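Local coordinates for variable region-containing chitin-binding protein 3 (Branchiostoma floridae, PDB 2FBO) that probably binds chitin as a whole protein, this piece being the two tandem V-type immunoglobulin domains of an immune-type receptor, at residues 227-232 with 241-246; 168-173 with 213-218; 104-109 with 122-127; 115-120 with 173-178. One frame throughout, in Å; residues are numbered along the deposited sequence.

Contact 1: 227-232 with 241-246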
loop_
_atom_site.group_PDB
_atom_site.type_symbol
_atom_site.label_atom_id
_atom_site.label_comp_id
_atom_site.label_asym_id
_atom_site.label_seq_id
_atom_site.Cartn_x
_atom_site.Cartn_y
_atom_site.Cartn_z
ATOM N N ARG A 227 -3.103 4.755 11.266
ATOM C CA ARG A 227 -3.136 3.704 10.265
ATOM C C ARG A 227 -2.157 2.607 10.651
ATOM O O ARG A 227 -1.035 2.878 11.081
ATOM C CB ARG A 227 -2.779 4.272 8.886
ATOM C CG ARG A 227 -2.933 3.284 7.739
ATOM C CD ARG A 227 -2.512 3.914 6.409
ATOM N NE ARG A 227 -3.319 5.081 6.060
ATOM C CZ ARG A 227 -4.540 5.028 5.535
ATOM N NH1 ARG A 227 -5.186 6.152 5.255
ATOM N NH2 ARG A 227 -5.111 3.861 5.276
ATOM N N VAL A 228 -2.596 1.364 10.524
ATOM C CA VAL A 228 -1.740 0.232 10.840
ATOM C C VAL A 228 -1.642 -0.627 9.592
ATOM O O VAL A 228 -2.548 -0.623 8.751
ATOM C CB VAL A 228 -2.322 -0.616 11.987
ATOM C CG1 VAL A 228 -2.345 0.200 13.273
ATOM C CG2 VAL A 228 -3.721 -1.083 11.623
ATOM N N TRP A 229 -0.543 -1.358 9.466
ATOM C CA TRP A 229 -0.358 -2.207 8.302
ATOM C C TRP A 229 -0.000 -3.621 8.697
ATOM O O TRP A 229 0.725 -3.831 9.667
ATOM C CB TRP A 229 0.782 -1.689 7.421
ATOM C CG TRP A 229 0.609 -0.310 6.893
ATOM C CD1 TRP A 229 0.700 0.860 7.593
ATOM C CD2 TRP A 229 0.348 0.050 5.536
ATOM N NE1 TRP A 229 0.514 1.931 6.749
ATOM C CE2 TRP A 229 0.294 1.462 5.480
ATOM C CE3 TRP A 229 0.157 -0.682 4.357
ATOM C CZ2 TRP A 229 0.058 2.157 4.290
ATOM C CZ3 TRP A 229 -0.077 0.011 3.169
ATOM C CH2 TRP A 229 -0.124 1.415 3.147
ATOM N N CYS A 230 -0.507 -4.584 7.938
ATOM C CA CYS A 230 -0.148 -5.973 8.173
ATOM C C CYS A 230 0.642 -6.416 6.962
ATOM O O CYS A 230 0.139 -6.369 5.835
ATOM C CB CYS A 230 -1.359 -6.897 8.306
ATOM S SG CYS A 230 -0.804 -8.631 8.493
ATOM N N GLU A 231 1.884 -6.823 7.192
ATOM C CA GLU A 231 2.738 -7.300 6.118
ATOM C C GLU A 231 3.085 -8.761 6.346
ATOM O O GLU A 231 3.449 -9.154 7.459
ATOM C CB GLU A 231 4.044 -6.509 6.050
ATOM C CG GLU A 231 5.063 -7.157 5.116
ATOM C CD GLU A 231 6.429 -6.518 5.183
ATOM O OE1 GLU A 231 7.035 -6.516 6.278
ATOM O OE2 GLU A 231 6.902 -6.024 4.137
ATOM N N LEU A 232 2.963 -9.554 5.289
ATOM C CA LEU A 232 3.303 -10.967 5.336
ATOM C C LEU A 232 4.437 -11.164 4.339
ATOM O O LEU A 232 4.349 -10.697 3.202
ATOM C CB LEU A 232 2.104 -11.826 4.939
ATOM C CG LEU A 232 0.837 -11.669 5.782
ATOM C CD1 LEU A 232 -0.231 -12.625 5.274
ATOM C CD2 LEU A 232 1.154 -11.956 7.246
ATOM N N ALA A 241 6.405 -10.709 -0.701
ATOM C CA ALA A 241 5.867 -9.907 0.380
ATOM C C ALA A 241 4.709 -9.047 -0.080
ATOM O O ALA A 241 4.612 -8.684 -1.254
ATOM C CB ALA A 241 6.970 -9.032 0.975
ATOM N N ASP A 242 3.810 -8.750 0.850
ATOM C CA ASP A 242 2.676 -7.894 0.564
ATOM C C ASP A 242 2.169 -7.307 1.866
ATOM O O ASP A 242 2.405 -7.864 2.947
ATOM C CB ASP A 242 1.559 -8.660 -0.155
ATOM C CG ASP A 242 0.539 -7.727 -0.806
ATOM O OD1 ASP A 242 0.879 -6.546 -1.058
ATOM O OD2 ASP A 242 -0.597 -8.167 -1.081
ATOM N N ARG A 243 1.499 -6.165 1.769
ATOM C CA ARG A 243 0.962 -5.505 2.946
ATOM C C ARG A 243 -0.261 -4.686 2.575
ATOM O O ARG A 243 -0.415 -4.260 1.431
ATOM C CB ARG A 243 2.029 -4.606 3.596
ATOM C CG ARG A 243 2.396 -3.345 2.798
ATOM C CD ARG A 243 3.387 -2.451 3.568
ATOM N NE ARG A 243 4.710 -3.053 3.702
ATOM C CZ ARG A 243 5.732 -2.490 4.345
ATOM N NH1 ARG A 243 5.592 -1.303 4.919
ATOM N NH2 ARG A 243 6.899 -3.113 4.417
ATOM N N SER A 244 -1.137 -4.481 3.551
ATOM C CA SER A 244 -2.358 -3.714 3.355
ATOM C C SER A 244 -2.598 -2.921 4.636
ATOM O O SER A 244 -2.173 -3.338 5.720
ATOM C CB SER A 244 -3.531 -4.660 3.086
ATOM O OG SER A 244 -4.710 -3.935 2.804
ATOM N N SER A 245 -3.278 -1.785 4.528
ATOM C CA SER A 245 -3.502 -0.969 5.712
ATOM C C SER A 245 -4.939 -0.917 6.209
ATOM O O SER A 245 -5.890 -1.249 5.492
ATOM C CB SER A 245 -3.008 0.462 5.472
ATOM O OG SER A 245 -3.935 1.187 4.681
ATOM N N THR A 246 -5.072 -0.486 7.457
ATOM C CA THR A 246 -6.366 -0.344 8.109
ATOM C C THR A 246 -6.287 0.876 9.013
ATOM O O THR A 246 -5.297 1.071 9.725
ATOM C CB THR A 246 -6.708 -1.566 8.996
ATOM O OG1 THR A 246 -6.774 -2.750 8.197
ATOM C CG2 THR A 246 -8.055 -1.359 9.687
HETATM O O HOH W 1 5.227 -5.376 1.910
#
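Ser245 sets its CB squarely on the indole of Trp229, 3.3 Å from the centroid of the six-membered ring and 10° off the ring normal, a CH-pi contact over the face. Its OG lies between the backbone N and carbonyl carbon of Ser245 (chi1 78°), which turns it to Arg227 NH2 for a 3.0 Å hydrogen bond at the guanidinium edge; OG is also bonded to Asp121, while Arg227 NH1 is held by Met3 O and Phe118 O. Further along, Arg243 NH2 makes a salt bridge of 2.9 Å with Glu231 OE2, coming from above a carboxylate set 86° to the guanidinium plane. A water donates to the same OE2 and accepts from Arg243 NE, and Tyr171 OH holds the other oxygen, OE1. Behind these groups runs an antiparallel backbone pairing in which Val228 with Thr246, Cys230 with Ser244 and Leu232 with Asp242 are the hydrogen-bonded pairs, Val228 N reaching Thr246 O at 2.8 Å. Cys230, on the face turned from Trp229, carries the intradomain disulfide to Cys158. This is the F-G hairpin of the second V-type domain: strand 226-233 lies between strands 241-249 and 167-175, and Trp229 NE1 bonds Gly173 O on the latter.

Contact 2: 168-173 with 213-218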
loop_
_atom_site.group_PDB
_atom_site.type_symbol
_atom_site.label_atom_id
_atom_site.label_comp_id
_atom_site.label_asym_id
_atom_site.label_seq_id
_atom_site.Cartn_x
_atom_site.Cartn_y
_atom_site.Cartn_z
ATOM N N VAL A 168 5.244 -12.468 9.896
ATOM C CA VAL A 168 4.229 -11.425 10.028
ATOM C C VAL A 168 4.775 -10.194 10.734
ATOM O O VAL A 168 5.360 -10.299 11.816
ATOM C CB VAL A 168 3.007 -11.925 10.834
ATOM C CG1 VAL A 168 1.919 -10.860 10.843
ATOM C CG2 VAL A 168 2.486 -13.222 10.241
ATOM N N THR A 169 4.590 -9.029 10.119
ATOM C CA THR A 169 5.050 -7.784 10.714
ATOM C C THR A 169 3.985 -6.711 10.570
ATOM O O THR A 169 3.497 -6.457 9.467
ATOM C CB THR A 169 6.324 -7.254 10.039
ATOM O OG1 THR A 169 7.333 -8.268 10.037
ATOM C CG2 THR A 169 6.846 -6.029 10.786
ATOM N N TRP A 170 3.611 -6.095 11.686
ATOM C CA TRP A 170 2.623 -5.023 11.661
ATOM C C TRP A 170 3.382 -3.715 11.816
ATOM O O TRP A 170 4.388 -3.655 12.540
ATOM C CB TRP A 170 1.605 -5.157 12.800
ATOM C CG TRP A 170 0.643 -6.297 12.638
ATOM C CD1 TRP A 170 0.885 -7.621 12.882
ATOM C CD2 TRP A 170 -0.721 -6.211 12.209
ATOM N NE1 TRP A 170 -0.250 -8.364 12.635
ATOM C CE2 TRP A 170 -1.249 -7.522 12.220
ATOM C CE3 TRP A 170 -1.550 -5.152 11.815
ATOM C CZ2 TRP A 170 -2.568 -7.803 11.854
ATOM C CZ3 TRP A 170 -2.865 -5.434 11.451
ATOM C CH2 TRP A 170 -3.358 -6.749 11.474
ATOM N N TYR A 171 2.915 -2.679 11.121
ATOM C CA TYR A 171 3.546 -1.364 11.183
ATOM C C TYR A 171 2.485 -0.307 11.450
ATOM O O TYR A 171 1.287 -0.575 11.372
ATOM C CB TYR A 171 4.215 -0.989 9.848
ATOM C CG TYR A 171 5.260 -1.936 9.311
ATOM C CD1 TYR A 171 4.899 -3.092 8.617
ATOM C CD2 TYR A 171 6.616 -1.656 9.460
ATOM C CE1 TYR A 171 5.865 -3.941 8.087
ATOM C CE2 TYR A 171 7.588 -2.496 8.934
ATOM C CZ TYR A 171 7.207 -3.634 8.248
ATOM O OH TYR A 171 8.170 -4.452 7.711
ATOM N N THR A 172 2.943 0.897 11.772
ATOM C CA THR A 172 2.049 2.028 11.969
ATOM C C THR A 172 2.579 3.107 11.025
ATOM O O THR A 172 3.758 3.094 10.663
ATOM C CB THR A 172 2.072 2.564 13.425
ATOM O OG1 THR A 172 3.402 2.960 13.776
ATOM C CG2 THR A 172 1.584 1.499 14.390
ATOM N N GLY A 173 1.715 4.030 10.621
ATOM C CA GLY A 173 2.149 5.085 9.723
ATOM C C GLY A 173 1.744 4.837 8.280
ATOM O O GLY A 173 0.653 4.342 8.017
ATOM N N ARG A 213 -1.567 -14.619 12.475
ATOM C CA ARG A 213 -1.394 -13.235 12.024
ATOM C C ARG A 213 -2.042 -12.115 12.824
ATOM O O ARG A 213 -1.425 -11.075 13.048
ATOM C CB ARG A 213 -1.894 -13.113 10.588
ATOM C CG ARG A 213 -1.266 -14.093 9.616
ATOM C CD ARG A 213 -1.863 -13.903 8.233
ATOM N NE ARG A 213 -3.301 -14.150 8.216
ATOM C CZ ARG A 213 -3.855 -15.354 8.313
ATOM N NH1 ARG A 213 -3.089 -16.435 8.432
ATOM N NH2 ARG A 213 -5.174 -15.478 8.292
ATOM N N ASN A 214 -3.287 -12.318 13.236
ATOM C CA ASN A 214 -4.024 -11.288 13.955
ATOM C C ASN A 214 -3.308 -10.664 15.146
ATOM O O ASN A 214 -2.678 -11.354 15.951
ATOM C CB ASN A 214 -5.394 -11.830 14.366
ATOM C CG ASN A 214 -6.148 -12.428 13.194
ATOM O OD1 ASN A 214 -5.844 -12.132 12.040
ATOM N ND2 ASN A 214 -7.137 -13.271 13.485
ATOM N N LEU A 215 -3.398 -9.338 15.225
ATOM C CA LEU A 215 -2.780 -8.574 16.294
ATOM C C LEU A 215 -3.872 -8.097 17.235
ATOM O O LEU A 215 -4.824 -7.433 16.818
ATOM C CB LEU A 215 -2.023 -7.364 15.737
ATOM C CG LEU A 215 -1.302 -6.500 16.782
ATOM C CD1 LEU A 215 -0.284 -7.344 17.532
ATOM C CD2 LEU A 215 -0.615 -5.316 16.105
ATOM N N VAL A 216 -3.736 -8.448 18.508
ATOM C CA VAL A 216 -4.719 -8.050 19.502
ATOM C C VAL A 216 -4.155 -6.921 20.348
ATOM O O VAL A 216 -3.088 -7.057 20.951
ATOM C CB VAL A 216 -5.091 -9.231 20.424
ATOM C CG1 VAL A 216 -6.183 -8.806 21.398
ATOM C CG2 VAL A 216 -5.548 -10.418 19.586
ATOM N N ILE A 217 -4.862 -5.798 20.376
ATOM C CA ILE A 217 -4.428 -4.658 21.165
ATOM C C ILE A 217 -5.422 -4.475 22.305
ATOM O O ILE A 217 -6.633 -4.401 22.085
ATOM C CB ILE A 217 -4.350 -3.364 20.308
ATOM C CG1 ILE A 217 -3.798 -2.208 21.146
ATOM C CG2 ILE A 217 -5.712 -3.009 19.771
ATOM C CD1 ILE A 217 -2.366 -2.406 21.599
ATOM N N ARG A 218 -4.901 -4.423 23.525
ATOM C CA ARG A 218 -5.739 -4.275 24.707
ATOM C C ARG A 218 -5.719 -2.858 25.277
ATOM O O ARG A 218 -4.734 -2.129 25.134
ATOM C CB ARG A 218 -5.290 -5.276 25.780
ATOM C CG ARG A 218 -5.170 -6.714 25.280
ATOM C CD ARG A 218 -5.155 -7.714 26.435
ATOM N NE ARG A 218 -4.024 -7.522 27.343
ATOM C CZ ARG A 218 -2.802 -8.003 27.137
ATOM N NH1 ARG A 218 -2.537 -8.715 26.050
ATOM N NH2 ARG A 218 -1.842 -7.773 28.024
#
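Trp170 holds CG anti to its own carbonyl carbon (chi1 -71°), which swings the indole off its strand toward Arg213 and Leu215; Leu215, with CG opposite its backbone N (chi1 -179°), slides past it in the reverse direction. Leu215 CB settles over one indole face, 3.7 Å from the centroid of the five-membered ring and displaced toward the rim, a CH-pi contact, and Leu215 CD2 follows at 3.8 Å from Trp170 CG. The indole edge is used as well. Trp170 NE1 donates to Arg213 O over 3.0 Å at 152°, with the oxygen in the ring plane. Strands 167-175 and 214-217 belong to the two opposed sheets of an immunoglobulin sandwich, and a tryptophan on strand C buried against the intersheet disulfide, as Trp170 is against Cys230, is a hallmark of that fold. Were Trp170 replaced by alanine, Arg213 O would be likely to lose this donor, and a gap to open between Leu215 and the disulfide. Beside the indole, Val168 CG2 meets the aliphatic part of Arg213 at CG, 3.9 Å away, the two side chains crossing at about a right angle. The far end of Arg213 leads off from this contact, its NE donating to Cys158 O.

Contact 3: 104-109 with 122-127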
loop_
_atom_site.group_PDB
_atom_site.type_symbol
_atom_site.label_atom_id
_atom_site.label_comp_id
_atom_site.label_asym_id
_atom_site.label_seq_id
_atom_site.Cartn_x
_atom_site.Cartn_y
_atom_site.Cartn_z
ATOM N N ARG A 104 6.115 -6.998 -8.402
ATOM C CA ARG A 104 5.063 -6.403 -7.596
ATOM C C ARG A 104 5.023 -4.881 -7.744
ATOM O O ARG A 104 6.027 -4.200 -7.527
ATOM C CB ARG A 104 5.266 -6.806 -6.130
ATOM C CG ARG A 104 4.107 -6.452 -5.215
ATOM C CD ARG A 104 4.309 -7.043 -3.830
ATOM N NE ARG A 104 4.206 -8.503 -3.824
ATOM C CZ ARG A 104 3.058 -9.178 -3.811
ATOM N NH1 ARG A 104 1.900 -8.538 -3.801
ATOM N NH2 ARG A 104 3.067 -10.501 -3.787
ATOM N N TYR A 105 3.854 -4.365 -8.112
ATOM C CA TYR A 105 3.657 -2.936 -8.321
ATOM C C TYR A 105 2.715 -2.324 -7.295
ATOM O O TYR A 105 1.646 -2.863 -7.012
ATOM C CB TYR A 105 3.100 -2.676 -9.727
ATOM C CG TYR A 105 4.079 -2.959 -10.835
ATOM C CD1 TYR A 105 4.434 -4.264 -11.166
ATOM C CD2 TYR A 105 4.679 -1.911 -11.537
ATOM C CE1 TYR A 105 5.368 -4.525 -12.172
ATOM C CE2 TYR A 105 5.609 -2.158 -12.539
ATOM C CZ TYR A 105 5.950 -3.460 -12.853
ATOM O OH TYR A 105 6.868 -3.692 -13.835
ATOM N N TRP A 106 3.110 -1.176 -6.764
ATOM C CA TRP A 106 2.310 -0.484 -5.769
ATOM C C TRP A 106 1.609 0.761 -6.287
ATOM O O TRP A 106 2.229 1.621 -6.910
ATOM C CB TRP A 106 3.187 -0.070 -4.577
ATOM C CG TRP A 106 3.794 -1.221 -3.872
ATOM C CD1 TRP A 106 4.955 -1.859 -4.187
ATOM C CD2 TRP A 106 3.214 -1.949 -2.784
ATOM N NE1 TRP A 106 5.134 -2.951 -3.361
ATOM C CE2 TRP A 106 4.078 -3.029 -2.496
ATOM C CE3 TRP A 106 2.042 -1.796 -2.033
ATOM C CZ2 TRP A 106 3.807 -3.955 -1.479
ATOM C CZ3 TRP A 106 1.770 -2.722 -1.016
ATOM C CH2 TRP A 106 2.654 -3.786 -0.755
ATOM N N CYS A 107 0.309 0.844 -6.039
ATOM C CA CYS A 107 -0.438 2.036 -6.400
ATOM C C CYS A 107 -0.541 2.806 -5.100
ATOM O O CYS A 107 -1.260 2.395 -4.186
ATOM C CB CYS A 107 -1.839 1.719 -6.890
ATOM S SG CYS A 107 -2.765 3.221 -7.349
ATOM N N GLN A 108 0.201 3.900 -4.999
ATOM C CA GLN A 108 0.177 4.720 -3.797
ATOM C C GLN A 108 -0.418 6.077 -4.124
ATOM O O GLN A 108 -0.069 6.698 -5.132
ATOM C CB GLN A 108 1.592 4.912 -3.243
ATOM C CG GLN A 108 1.690 5.923 -2.097
ATOM C CD GLN A 108 3.128 6.213 -1.698
ATOM O OE1 GLN A 108 3.791 5.387 -1.070
ATOM N NE2 GLN A 108 3.623 7.392 -2.077
ATOM N N VAL A 109 -1.328 6.535 -3.276
ATOM C CA VAL A 109 -1.934 7.846 -3.471
ATOM C C VAL A 109 -1.809 8.583 -2.147
ATOM O O VAL A 109 -2.252 8.090 -1.111
ATOM C CB VAL A 109 -3.413 7.743 -3.867
ATOM C CG1 VAL A 109 -3.959 9.138 -4.169
ATOM C CG2 VAL A 109 -3.571 6.832 -5.082
ATOM N N ALA A 122 -1.860 2.594 0.072
ATOM C CA ALA A 122 -1.235 1.916 -1.049
ATOM C C ALA A 122 -1.573 0.438 -1.017
ATOM O O ALA A 122 -1.745 -0.150 0.049
ATOM C CB ALA A 122 0.277 2.107 -0.994
ATOM N N LYS A 123 -1.699 -0.146 -2.200
ATOM C CA LYS A 123 -1.978 -1.566 -2.341
ATOM C C LYS A 123 -1.169 -2.032 -3.532
ATOM O O LYS A 123 -0.842 -1.222 -4.411
ATOM C CB LYS A 123 -3.472 -1.808 -2.561
ATOM C CG LYS A 123 -4.259 -1.835 -1.255
ATOM C CD LYS A 123 -5.710 -2.194 -1.476
ATOM C CE LYS A 123 -6.445 -2.385 -0.152
ATOM N NZ LYS A 123 -6.383 -1.180 0.723
ATOM N N SER A 124 -0.837 -3.319 -3.563
ATOM C CA SER A 124 -0.032 -3.864 -4.644
ATOM C C SER A 124 -0.783 -4.766 -5.617
ATOM O O SER A 124 -1.818 -5.358 -5.292
ATOM C CB SER A 124 1.163 -4.634 -4.080
ATOM O OG SER A 124 0.776 -5.909 -3.590
ATOM N N VAL A 125 -0.239 -4.859 -6.822
ATOM C CA VAL A 125 -0.807 -5.699 -7.869
ATOM C C VAL A 125 0.376 -6.420 -8.497
ATOM O O VAL A 125 1.399 -5.799 -8.794
ATOM C CB VAL A 125 -1.525 -4.858 -8.948
ATOM C CG1 VAL A 125 -2.128 -5.771 -10.000
ATOM C CG2 VAL A 125 -2.609 -4.005 -8.307
ATOM N N VAL A 126 0.260 -7.732 -8.670
ATOM C CA VAL A 126 1.350 -8.488 -9.269
ATOM C C VAL A 126 1.203 -8.504 -10.780
ATOM O O VAL A 126 0.119 -8.791 -11.307
ATOM C CB VAL A 126 1.386 -9.941 -8.741
ATOM C CG1 VAL A 126 2.400 -10.763 -9.517
ATOM C CG2 VAL A 126 1.750 -9.935 -7.261
ATOM N N LEU A 127 2.286 -8.159 -11.470
ATOM C CA LEU A 127 2.310 -8.155 -12.926
ATOM C C LEU A 127 3.009 -9.451 -13.313
ATOM O O LEU A 127 4.198 -9.635 -13.054
ATOM C CB LEU A 127 3.094 -6.943 -13.457
ATOM C CG LEU A 127 3.004 -6.629 -14.961
ATOM C CD1 LEU A 127 3.564 -5.230 -15.222
ATOM C CD2 LEU A 127 3.766 -7.657 -15.770
#
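Arg104 NH1 donates to Ser124 OG at 2.9 Å, with the oxygen close to the guanidinium plane, and OG is in turn bonded to Asp242 OD1 in the second domain. Ser124 OG sits between its backbone N and carbonyl carbon (chi1 77°), which points it at Arg104 while CB stays over the Trp106 ring. Arg104 NH2 is satisfied by Leu239 O and Val138 O, and Val126 CG2 covers one guanidinium face, 3.7 Å from NH1. Ser124 CB rests over the centre of the Trp106 six-membered ring, 3.4 Å from its centroid, a CH-pi contact that leaves the indole edge for polar work: NE1 donates to Gly42 O. The strands form the antiparallel F-G hairpin of the first V-type domain, and Cys107 in it carries the disulfide to Cys24. Tyr105, two residues before that cysteine, makes the tyrosine corner of immunoglobulin domains, its OH bonded to Asp101 O; Leu127 CB packs 3.6 Å from its CE1. In the backbone, Tyr105 N and O are both paired with Val125, Val125 N lying 2.8 Å from Tyr105 O in the carbonyl plane. Cys107 N donates to Lys123 O at 2.9 Å, whereas the return bond from Lys123 N to Cys107 O is longer, 3.3 Å, and tilted 32° from the carbonyl plane. Lys123 NZ finds its acceptor in Val5 O.

Contact 4: 115-120 with 173-178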
loop_
_atom_site.group_PDB
_atom_site.type_symbol
_atom_site.label_atom_id
_atom_site.label_comp_id
_atom_site.label_asym_id
_atom_site.label_seq_id
_atom_site.Cartn_x
_atom_site.Cartn_y
_atom_site.Cartn_z
ATOM N N ARG A 115 1.096 15.056 5.500
ATOM C CA ARG A 115 1.676 15.271 6.816
ATOM C C ARG A 115 1.114 14.307 7.849
ATOM O O ARG A 115 1.522 14.329 9.011
ATOM C CB ARG A 115 1.419 16.706 7.272
ATOM C CG ARG A 115 -0.026 16.984 7.632
ATOM C CD ARG A 115 -0.083 17.878 8.851
ATOM N NE ARG A 115 0.922 17.470 9.828
ATOM C CZ ARG A 115 0.979 17.919 11.078
ATOM N NH1 ARG A 115 0.084 18.792 11.511
ATOM N NH2 ARG A 115 1.936 17.498 11.891
ATOM N N THR A 116 0.180 13.464 7.424
ATOM C CA THR A 116 -0.426 12.502 8.332
ATOM C C THR A 116 -0.573 11.135 7.680
ATOM O O THR A 116 -0.828 11.030 6.477
ATOM C CB THR A 116 -1.815 12.978 8.789
ATOM O OG1 THR A 116 -2.425 11.968 9.599
ATOM C CG2 THR A 116 -2.702 13.267 7.589
ATOM N N GLU A 117 -0.406 10.086 8.479
ATOM C CA GLU A 117 -0.543 8.728 7.977
ATOM C C GLU A 117 -1.945 8.531 7.428
ATOM O O GLU A 117 -2.184 7.625 6.639
ATOM C CB GLU A 117 -0.269 7.719 9.095
ATOM C CG GLU A 117 -1.018 8.017 10.385
ATOM C CD GLU A 117 -0.426 7.281 11.568
ATOM O OE1 GLU A 117 -0.831 6.129 11.833
ATOM O OE2 GLU A 117 0.464 7.859 12.222
ATOM N N PHE A 118 -2.872 9.392 7.842
ATOM C CA PHE A 118 -4.253 9.296 7.378
ATOM C C PHE A 118 -4.415 9.679 5.912
ATOM O O PHE A 118 -5.390 9.292 5.274
ATOM C CB PHE A 118 -5.179 10.193 8.205
ATOM C CG PHE A 118 -5.329 9.764 9.638
ATOM C CD1 PHE A 118 -4.453 10.226 10.613
ATOM C CD2 PHE A 118 -6.351 8.896 10.009
ATOM C CE1 PHE A 118 -4.591 9.828 11.946
ATOM C CE2 PHE A 118 -6.497 8.489 11.340
ATOM C CZ PHE A 118 -5.617 8.958 12.307
ATOM N N GLY A 119 -3.465 10.446 5.386
ATOM C CA GLY A 119 -3.563 10.895 4.005
ATOM C C GLY A 119 -2.917 10.036 2.928
ATOM O O GLY A 119 -2.927 10.413 1.753
ATOM N N LEU A 120 -2.358 8.892 3.308
ATOM C CA LEU A 120 -1.724 8.009 2.331
ATOM C C LEU A 120 -2.163 6.556 2.466
ATOM O O LEU A 120 -2.336 6.041 3.573
ATOM C CB LEU A 120 -0.194 8.072 2.457
ATOM C CG LEU A 120 0.675 7.160 1.560
ATOM C CD1 LEU A 120 2.094 7.706 1.506
ATOM C CD2 LEU A 120 0.681 5.718 2.072
ATOM N N GLY A 173 1.715 4.030 10.621
ATOM C CA GLY A 173 2.149 5.085 9.723
ATOM C C GLY A 173 1.744 4.837 8.280
ATOM O O GLY A 173 0.653 4.342 8.017
ATOM N N PRO A 174 2.610 5.175 7.316
ATOM C CA PRO A 174 3.938 5.761 7.523
ATOM C C PRO A 174 3.897 7.220 7.997
ATOM O O PRO A 174 2.850 7.870 7.936
ATOM C CB PRO A 174 4.583 5.625 6.150
ATOM C CG PRO A 174 3.412 5.816 5.224
ATOM C CD PRO A 174 2.338 4.973 5.879
ATOM N N THR A 175 5.033 7.716 8.482
ATOM C CA THR A 175 5.139 9.103 8.936
ATOM C C THR A 175 6.123 9.827 8.014
ATOM O O THR A 175 6.973 9.191 7.382
ATOM C CB THR A 175 5.606 9.191 10.405
ATOM O OG1 THR A 175 6.888 8.574 10.546
ATOM C CG2 THR A 175 4.603 8.481 11.311
ATOM N N PHE A 176 6.043 11.152 7.965
ATOM C CA PHE A 176 6.874 11.887 7.027
ATOM C C PHE A 176 7.868 12.928 7.523
ATOM O O PHE A 176 8.007 13.986 6.912
ATOM C CB PHE A 176 5.949 12.512 5.980
ATOM C CG PHE A 176 4.893 11.561 5.466
ATOM C CD1 PHE A 176 3.730 11.322 6.196
ATOM C CD2 PHE A 176 5.097 10.849 4.287
ATOM C CE1 PHE A 176 2.791 10.385 5.765
ATOM C CE2 PHE A 176 4.161 9.909 3.847
ATOM C CZ PHE A 176 3.008 9.676 4.586
ATOM N N PHE A 177 8.587 12.629 8.600
ATOM C CA PHE A 177 9.565 13.580 9.108
ATOM C C PHE A 177 10.943 13.370 8.495
ATOM O O PHE A 177 11.817 14.228 8.618
ATOM C CB PHE A 177 9.666 13.492 10.632
ATOM C CG PHE A 177 8.393 13.838 11.337
ATOM C CD1 PHE A 177 7.470 12.850 11.664
ATOM C CD2 PHE A 177 8.098 15.162 11.647
ATOM C CE1 PHE A 177 6.270 13.175 12.288
ATOM C CE2 PHE A 177 6.901 15.495 12.269
ATOM C CZ PHE A 177 5.986 14.499 12.591
ATOM N N GLU A 178 11.137 12.231 7.836
ATOM C CA GLU A 178 12.421 11.923 7.213
ATOM C C GLU A 178 12.284 11.703 5.706
ATOM O O GLU A 178 13.219 11.950 4.943
ATOM C CB GLU A 178 13.033 10.688 7.869
HETATM O O HOH W 2 4.172 12.600 9.462
#
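Leu120 and Phe176 provide the apolar part of this meeting between domains. Leu120 CD1 lies at the edge of the Phe176 ring, 3.8 Å from CZ, while CD2 of the same leucine comes 4.2 Å from Pro174 CG, the leucine and the proline lying roughly perpendicular. The ring also brings CE1 to 3.7 Å from Thr116 O. Close packing without a hydrogen bond to the other segment surrounds Glu117, whose CB comes 3.3 Å from Pro174 O. Its CG, set between the backbone N and carbonyl carbon (chi1 48°), leads the carboxylate to Gly173, with Glu117 OE1 3.5 Å from Gly173 N; the bond OE1 does make is to Arg227 N on the neighbouring strand. Without the carboxylate, as with alanine in place of Glu117, Arg227 N is likely to lose that acceptor and Gly173 its cover. The backbone shape here is unusual, for the peptide before Pro174 is cis and Gly173 has phi 101°, where a beta carbon would strike the preceding carbonyl oxygen. Solvent supplies the polar link: one water donates to Arg115 O at 3.2 Å and accepts from Phe176 N at 2.8 Å. The F-G loop of the first domain, the CDR3 equivalent, thus meets the end of strand C of the second. With no direct hydrogen bond between the segments and Pro174 O buried without a partner, the fit rests on shape and a water bridge.

Overall arrangement
From the N terminus, the chain first closes contact 3, the F-G hairpin of the first domain, where 104-109 meets 122-127. The loop of that hairpin carries 115-120, which packs against 173-178 much later, so contacts 3 and 4 cross and the first domain's loop is tied to the second domain. Contact 2, spanning 168-173 to 213-218, crosses contact 4 in turn and shares Gly173 with it; it joins the two sheets of the second sandwich. Contact 1 comes last, in series, closing the second F-G hairpin. Hydrogen bonds across the domain interface join contact 1 both to contact 3 and to contact 4, while contacts 2 and 3 do not touch.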